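Local coordinates for periplasmic protein (Legionella pneumophila subsp. pneumophila, PDB 4FGQ) that is a periplasmic, calcium-binding protease of the bacterial transglutaminase-like cysteine proteinase family, probably cutting its protein substrates with a cysteine nucleophile, at residues G32-S37 / Y94-A99; Q119-L124 / P151-V156; E77-G82 / A90-F95. One frame throughout, in Å; residues are numbered along the deposited sequence.

Contact 1: G32-S37 / Y94-A99; sequences GNLIDS and YFTLVA
Ile35 and Ala99 mark where the backbones of two helices draw nearest, their CA atoms 6.8 Å apart. Segments 32-37 and 94-99 form a helix-helix packing in the helical part of this transglutaminase-like proteinase fold; their axes run 9.8 Å apart at closest approach, and the two N-to-C directions diverge by only 42°, so the chains run roughly the same way. Contact falls on Leu34 and Ile35 of one helix and on Thr96 and Ala99 of the other. These last two are three residues apart, little less than one turn, and so look out from the same side of their helix.

No hydrogen bond joins the two segments, which meet through methyl and methylene groups. Thr96 divides its branches between two tasks. Its CG2, anti to the backbone N, reaches across the gap to Ile35 CG1 at 3.8 Å and to Leu34 CD2 at 4.0 Å. With chi1 of -60°, OG1 instead lies beside its own backbone N, where it bonds back to the carbonyl of Ile92 one turn earlier and also pairs with NE1 of Trp31, the residue just before segment 32-37, so that this bond does link the two helices. Threonine suits the site because its polar end is satisfied in the buried interior while its methyl stays available for packing.

The side chains of Leu34 and Thr96 cross at about a right angle, and Leu34 also rests on Phe53 of helix 43-55, bringing a third helix into the same apolar layer. Ile35, a buried branched residue, touches Val10 and Ile13 of helix 10-17 as well. Ala99 has the small side chain that close backbones call for: Ile35 turns two methyls toward its CB from much the same side, CD1 at 4.1 Å and CG2 at 4.2 Å.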
# COMPACT_ATOMS: atom_id res chain seq x y z
N GLY A 32 -14.63 -1.79 -2.77
CA GLY A 32 -15.60 -0.93 -2.10
C GLY A 32 -16.26 -1.64 -0.93
O GLY A 32 -16.42 -1.05 0.14
N ASN A 33 -16.64 -2.90 -1.13
CA ASN A 33 -17.26 -3.67 -0.05
C ASN A 33 -16.27 -3.87 1.11
O ASN A 33 -16.67 -3.81 2.28
CB ASN A 33 -17.80 -5.01 -0.54
CG ASN A 33 -19.01 -4.85 -1.46
OD1 ASN A 33 -19.66 -3.80 -1.48
ND2 ASN A 33 -19.33 -5.91 -2.20
N LEU A 34 -14.99 -4.08 0.79
CA LEU A 34 -13.95 -4.20 1.81
C LEU A 34 -13.90 -2.95 2.67
O LEU A 34 -13.92 -3.03 3.92
CB LEU A 34 -12.58 -4.43 1.15
CG LEU A 34 -11.36 -4.42 2.08
CD1 LEU A 34 -11.25 -5.74 2.82
CD2 LEU A 34 -10.08 -4.15 1.29
N ILE A 35 -13.83 -1.80 2.03
CA ILE A 35 -13.75 -0.53 2.77
C ILE A 35 -14.98 -0.35 3.65
O ILE A 35 -14.85 -0.03 4.83
CB ILE A 35 -13.57 0.68 1.83
CG1 ILE A 35 -12.17 0.62 1.19
CG2 ILE A 35 -13.72 1.98 2.60
CD1 ILE A 35 -11.99 1.57 0.02
N ASP A 36 -16.17 -0.58 3.10
CA ASP A 36 -17.39 -0.45 3.89
C ASP A 36 -17.39 -1.38 5.10
O ASP A 36 -17.82 -0.99 6.20
CB ASP A 36 -18.62 -0.74 3.03
CG ASP A 36 -19.23 0.52 2.42
OD1 ASP A 36 -18.92 1.63 2.92
OD2 ASP A 36 -20.01 0.40 1.46
N SER A 37 -16.91 -2.60 4.90
CA SER A 37 -16.97 -3.65 5.92
C SER A 37 -15.99 -3.40 7.06
O SER A 37 -16.18 -3.91 8.16
CB SER A 37 -16.71 -5.03 5.31
OG SER A 37 -15.33 -5.26 5.10
N TYR A 94 -2.01 1.27 1.71
CA TYR A 94 -1.96 2.55 2.41
C TYR A 94 -3.26 3.34 2.20
O TYR A 94 -3.93 3.72 3.16
CB TYR A 94 -0.75 3.38 1.96
CG TYR A 94 -0.84 4.84 2.38
CD1 TYR A 94 -0.57 5.22 3.69
CD2 TYR A 94 -1.22 5.81 1.47
CE1 TYR A 94 -0.66 6.58 4.07
CE2 TYR A 94 -1.33 7.14 1.84
CZ TYR A 94 -1.05 7.52 3.14
OH TYR A 94 -1.17 8.85 3.48
N PHE A 95 -3.63 3.59 0.95
CA PHE A 95 -4.81 4.41 0.69
C PHE A 95 -6.08 3.75 1.22
O PHE A 95 -7.00 4.43 1.70
CB PHE A 95 -4.94 4.76 -0.80
CG PHE A 95 -4.05 5.90 -1.20
CD1 PHE A 95 -4.30 7.18 -0.74
CD2 PHE A 95 -2.96 5.68 -2.03
CE1 PHE A 95 -3.48 8.25 -1.11
CE2 PHE A 95 -2.13 6.74 -2.41
CZ PHE A 95 -2.39 8.02 -1.94
N THR A 96 -6.13 2.43 1.17
CA THR A 96 -7.32 1.72 1.61
C THR A 96 -7.45 1.81 3.13
O THR A 96 -8.54 2.03 3.66
CB THR A 96 -7.30 0.26 1.16
OG1 THR A 96 -7.25 0.23 -0.27
CG2 THR A 96 -8.55 -0.47 1.61
N LEU A 97 -6.32 1.67 3.84
CA LEU A 97 -6.34 1.80 5.30
C LEU A 97 -6.74 3.20 5.74
O LEU A 97 -7.48 3.35 6.72
CB LEU A 97 -5.00 1.37 5.90
CG LEU A 97 -4.91 -0.17 5.96
CD1 LEU A 97 -3.45 -0.61 6.06
CD2 LEU A 97 -5.72 -0.72 7.16
N VAL A 98 -6.27 4.22 5.04
CA VAL A 98 -6.69 5.59 5.34
C VAL A 98 -8.20 5.71 5.13
O VAL A 98 -8.91 6.30 5.95
CB VAL A 98 -5.92 6.62 4.48
CG1 VAL A 98 -6.55 8.01 4.60
CG2 VAL A 98 -4.44 6.64 4.88
N ALA A 99 -8.70 5.09 4.07
CA ALA A 99 -10.13 5.12 3.76
C ALA A 99 -11.01 4.47 4.83
O ALA A 99 -12.16 4.88 5.02
CB ALA A 99 -10.42 4.49 2.39

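Contact 2: Q119-L124 / P151-V156; sequences QAHMVL and PDLKPV
Leu153 meets His121 and Val123 across one face of the antiparallel sheet. Its apolar contacts are shared between the two methyls: CD1 lies 4.0 Å from Val123 CG1, while CD2 lies 4.1 Å from His121 CD2, approaching that ring obliquely. Leucine suits this place because its fork serves two residues that project from the same side of strand 119-126. In Leu153, chi1 of -62°, with CG anti to the carbonyl carbon, carries the fork toward that strand. Ile136 of strand 135-137 touches both Val123 and Leu153, extending the apolar patch across the sheet.

Backbone hydrogen bonds between the segments are absent, since strand 107-114 runs between them. It bonds His121 and Val123 on one flank, through Ala112 and Thr110, and Lys154 on the other, through Ala113. The CA atoms of His121 and Leu153 therefore stay 7.9 Å apart, and side chains bridge the intervening strand.

The polar interaction belongs to the imidazole, whose NE2 hydrogen-bonds Asp138 OD1, helping to fix the rotation of the ring. The same side chain touches Cys86 at the start of helix 86-100. Leu153 thus packs on CD2 of a histidine whose neighbours, a cysteine and an aspartate, are consistent with the Cys-His-Asp catalytic triad of clan CA proteinases.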
# COMPACT_ATOMS: atom_id res chain seq x y z
N GLN A 119 17.94 -6.92 -3.15
CA GLN A 119 17.29 -5.90 -3.96
C GLN A 119 16.39 -5.06 -3.08
O GLN A 119 16.07 -5.44 -1.95
CB GLN A 119 16.48 -6.54 -5.09
CG GLN A 119 15.30 -7.38 -4.63
CD GLN A 119 14.69 -8.14 -5.78
OE1 GLN A 119 15.39 -8.49 -6.73
NE2 GLN A 119 13.38 -8.37 -5.72
N ALA A 120 15.98 -3.90 -3.59
CA ALA A 120 15.07 -3.05 -2.84
C ALA A 120 13.70 -3.70 -2.75
O ALA A 120 13.28 -4.45 -3.65
CB ALA A 120 14.99 -1.67 -3.47
N HIS A 121 13.00 -3.44 -1.66
CA HIS A 121 11.68 -4.01 -1.44
C HIS A 121 10.83 -3.03 -0.65
O HIS A 121 11.28 -2.50 0.36
CB HIS A 121 11.79 -5.30 -0.64
CG HIS A 121 10.51 -6.07 -0.56
ND1 HIS A 121 9.94 -6.67 -1.66
CD2 HIS A 121 9.68 -6.32 0.48
CE1 HIS A 121 8.82 -7.26 -1.30
NE2 HIS A 121 8.64 -7.07 -0.01
N MET A 122 9.61 -2.80 -1.11
CA MET A 122 8.72 -1.83 -0.47
C MET A 122 7.66 -2.56 0.34
O MET A 122 7.09 -3.57 -0.12
CB MET A 122 8.03 -0.96 -1.53
CG MET A 122 7.32 0.29 -1.02
SD MET A 122 8.46 1.69 -0.87
CE MET A 122 8.60 2.30 -2.55
N VAL A 123 7.38 -2.06 1.54
CA VAL A 123 6.34 -2.60 2.40
C VAL A 123 5.53 -1.43 2.95
O VAL A 123 5.88 -0.28 2.70
CB VAL A 123 6.92 -3.39 3.59
CG1 VAL A 123 7.71 -4.60 3.07
CG2 VAL A 123 7.81 -2.48 4.44
N LEU A 124 4.48 -1.72 3.70
CA LEU A 124 3.74 -0.67 4.41
C LEU A 124 4.00 -0.86 5.90
O LEU A 124 3.80 -1.95 6.43
CB LEU A 124 2.24 -0.77 4.12
CG LEU A 124 1.35 0.21 4.90
CD1 LEU A 124 1.81 1.63 4.66
CD2 LEU A 124 -0.09 0.03 4.43
N PRO A 151 14.43 -8.94 10.33
CA PRO A 151 15.80 -8.46 10.18
C PRO A 151 16.26 -8.51 8.72
O PRO A 151 17.33 -7.99 8.41
CB PRO A 151 16.61 -9.45 11.03
CG PRO A 151 15.82 -10.71 10.96
CD PRO A 151 14.38 -10.26 10.98
N ASP A 152 15.46 -9.13 7.85
CA ASP A 152 15.79 -9.19 6.43
C ASP A 152 15.51 -7.86 5.73
O ASP A 152 15.95 -7.65 4.60
CB ASP A 152 15.02 -10.31 5.73
CG ASP A 152 13.51 -10.18 5.89
OD1 ASP A 152 13.03 -10.01 7.03
OD2 ASP A 152 12.80 -10.27 4.87
N LEU A 153 14.80 -6.96 6.40
CA LEU A 153 14.44 -5.67 5.81
C LEU A 153 15.17 -4.53 6.50
O LEU A 153 15.03 -4.35 7.72
CB LEU A 153 12.93 -5.43 5.90
CG LEU A 153 12.01 -6.41 5.17
CD1 LEU A 153 10.55 -6.04 5.43
CD2 LEU A 153 12.30 -6.44 3.67
N LYS A 154 15.94 -3.77 5.73
CA LYS A 154 16.65 -2.60 6.27
C LYS A 154 16.07 -1.34 5.64
O LYS A 154 16.33 -1.05 4.48
CB LYS A 154 18.15 -2.71 5.96
CG LYS A 154 18.99 -1.59 6.58
CD LYS A 154 20.47 -1.78 6.27
CE LYS A 154 21.31 -0.71 6.96
NZ LYS A 154 22.76 -0.83 6.65
N PRO A 155 15.25 -0.60 6.40
CA PRO A 155 14.62 0.60 5.84
C PRO A 155 15.63 1.64 5.33
O PRO A 155 16.69 1.86 5.93
CB PRO A 155 13.85 1.17 7.04
CG PRO A 155 13.55 -0.03 7.88
CD PRO A 155 14.80 -0.87 7.78
N VAL A 156 15.28 2.27 4.22
CA VAL A 156 16.05 3.35 3.63
C VAL A 156 15.30 4.67 3.77
O VAL A 156 15.87 5.66 4.23
CB VAL A 156 16.37 3.04 2.16
CG1 VAL A 156 17.16 4.17 1.51
CG2 VAL A 156 17.16 1.74 2.08

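Contact 3: E77-G82 / A90-F95; sequences EFIVDG and AIIKYF
Ile92 lays its CG2 methyl over the face of the Phe78 ring, 3.8 Å from the centroid and only 8° off the ring normal, a well-centred CH-pi contact. Its other branch ends between two residues of the facing helix: CD1 lies 3.8 Å from Phe78 CD1 and 3.8 Å from Ile79 CG1. Both Phe78 and Ile79 meet Ile92 at about a right angle, so the isoleucine lies across both side chains. Beta-branching matters here, because one methyl can cover the aromatic face while the longer arm reaches on to Ile79. In Ile92, chi1 of -172° sends CG1 anti to the backbone N and leaves CG2 between N and the carbonyl carbon, pointed at the ring.

The Phe78 ring is further positioned by Phe89, which it meets edge-to-face. Phe78 also comes close to Asp88, which binds calcium in another structure of this protein, though no calcium is bound to this chain here; the apolar cluster thus adjoins the calcium site. Backbone geometry sets the end of helix 75-81: Gly82, at positive phi, is the C-prime residue of a Schellman motif, in which Gly83 N pairs with Phe78 O and Gly82 N makes a weak bond to Ile79 O. Glycine fits because that backbone conformation is costly for residues carrying a CB. The turn lets the chain leave the helix and enter the short strand 83-84.

Farther out, Phe54 of helix 43-55 and Trp31 of helix 22-38 each touch both Ile79 and Ile92, closing over the contact. Segment 77-82 thus packs against helix 86-100 with helices 22-38 and 43-55 alongside, while Gly82 joins strand 58-59 through a backbone bond to Asn58.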
# COMPACT_ATOMS: atom_id res chain seq x y z
N GLU A 77 -5.27 2.07 -10.82
CA GLU A 77 -4.47 1.36 -11.81
C GLU A 77 -4.15 -0.06 -11.35
O GLU A 77 -4.15 -1.00 -12.16
CB GLU A 77 -3.19 2.12 -12.13
CG GLU A 77 -3.41 3.41 -12.92
CD GLU A 77 -2.13 4.21 -13.07
OE1 GLU A 77 -1.55 4.59 -12.03
OE2 GLU A 77 -1.69 4.43 -14.22
N PHE A 78 -3.88 -0.21 -10.07
CA PHE A 78 -3.64 -1.53 -9.47
C PHE A 78 -4.88 -2.41 -9.68
O PHE A 78 -4.77 -3.56 -10.10
CB PHE A 78 -3.36 -1.36 -7.97
CG PHE A 78 -2.95 -2.63 -7.27
CD1 PHE A 78 -3.91 -3.49 -6.74
CD2 PHE A 78 -1.61 -2.94 -7.08
CE1 PHE A 78 -3.54 -4.65 -6.06
CE2 PHE A 78 -1.23 -4.10 -6.41
CZ PHE A 78 -2.20 -4.95 -5.90
N ILE A 79 -6.05 -1.87 -9.38
CA ILE A 79 -7.29 -2.64 -9.55
C ILE A 79 -7.57 -3.02 -11.01
O ILE A 79 -7.91 -4.17 -11.31
CB ILE A 79 -8.51 -1.89 -8.97
CG1 ILE A 79 -8.35 -1.68 -7.46
CG2 ILE A 79 -9.80 -2.64 -9.26
CD1 ILE A 79 -8.45 -2.97 -6.63
N VAL A 80 -7.41 -2.06 -11.92
CA VAL A 80 -7.60 -2.32 -13.34
C VAL A 80 -6.65 -3.41 -13.84
O VAL A 80 -7.06 -4.32 -14.56
CB VAL A 80 -7.44 -1.03 -14.19
CG1 VAL A 80 -7.38 -1.36 -15.67
CG2 VAL A 80 -8.59 -0.08 -13.90
N ASP A 81 -5.39 -3.34 -13.42
CA ASP A 81 -4.38 -4.28 -13.89
C ASP A 81 -4.47 -5.64 -13.20
O ASP A 81 -3.93 -6.63 -13.70
CB ASP A 81 -2.98 -3.72 -13.67
CG ASP A 81 -2.68 -2.53 -14.56
OD1 ASP A 81 -3.50 -2.23 -15.44
OD2 ASP A 81 -1.60 -1.92 -14.38
N GLY A 82 -5.14 -5.68 -12.05
CA GLY A 82 -5.26 -6.89 -11.27
C GLY A 82 -4.02 -7.18 -10.44
O GLY A 82 -3.81 -8.32 -10.00
N ALA A 90 1.97 -1.89 -1.62
CA ALA A 90 2.05 -1.06 -0.42
C ALA A 90 1.21 0.21 -0.57
O ALA A 90 0.57 0.66 0.39
CB ALA A 90 3.51 -0.71 -0.11
N ILE A 91 1.21 0.76 -1.77
CA ILE A 91 0.45 1.98 -2.05
C ILE A 91 -1.06 1.80 -1.91
O ILE A 91 -1.73 2.59 -1.25
CB ILE A 91 0.83 2.56 -3.43
CG1 ILE A 91 2.26 3.10 -3.40
CG2 ILE A 91 -0.19 3.62 -3.86
CD1 ILE A 91 2.86 3.32 -4.79
N ILE A 92 -1.61 0.74 -2.50
CA ILE A 92 -3.05 0.53 -2.39
C ILE A 92 -3.46 0.15 -0.97
O ILE A 92 -4.52 0.55 -0.49
CB ILE A 92 -3.63 -0.42 -3.48
CG1 ILE A 92 -5.16 -0.43 -3.41
CG2 ILE A 92 -3.06 -1.83 -3.34
CD1 ILE A 92 -5.84 -0.90 -4.69
N LYS A 93 -2.61 -0.60 -0.27
CA LYS A 93 -2.89 -0.91 1.13
C LYS A 93 -2.96 0.37 1.96
O LYS A 93 -3.84 0.51 2.81
CB LYS A 93 -1.83 -1.85 1.70
CG LYS A 93 -1.95 -3.29 1.21
CD LYS A 93 -0.79 -4.13 1.73
CE LYS A 93 -0.72 -5.49 1.03
NZ LYS A 93 0.45 -6.28 1.55
N TYR A 94 -2.01 1.27 1.71
CA TYR A 94 -1.96 2.55 2.41
C TYR A 94 -3.26 3.34 2.20
O TYR A 94 -3.93 3.72 3.16
CB TYR A 94 -0.75 3.38 1.96
CG TYR A 94 -0.84 4.84 2.38
CD1 TYR A 94 -0.57 5.22 3.69
CD2 TYR A 94 -1.22 5.81 1.47
CE1 TYR A 94 -0.66 6.58 4.07
CE2 TYR A 94 -1.33 7.14 1.84
CZ TYR A 94 -1.05 7.52 3.14
OH TYR A 94 -1.17 8.85 3.48
N PHE A 95 -3.63 3.59 0.95
CA PHE A 95 -4.81 4.41 0.69
C PHE A 95 -6.08 3.75 1.22
O PHE A 95 -7.00 4.43 1.70
CB PHE A 95 -4.94 4.76 -0.80
CG PHE A 95 -4.05 5.90 -1.20
CD1 PHE A 95 -4.30 7.18 -0.74
CD2 PHE A 95 -2.96 5.68 -2.03
CE1 PHE A 95 -3.48 8.25 -1.11
CE2 PHE A 95 -2.13 6.74 -2.41
CZ PHE A 95 -2.39 8.02 -1.94

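In the fold
Helix 86-100 ties the three contacts together. Its residues 90-95 carry contact 3 and 94-99 carry contact 1, whose centres are 11 Å apart; their segments overlap at Tyr94 and Phe95. Contact 2 belongs to the six-stranded antiparallel sheet, its centre about 24 Å from contact 1 and 19 Å from contact 3, yet Leu124 packs on Lys93, Tyr94 and Leu97 of the helix, and Met122 on Ala90. Along the chain, contacts 1 and 3 both close on this helix before contact 2 opens. One central helix thus joins the helical part to the sheet, its beginning supplying residues that bind calcium in another structure of this protein, and touching His121.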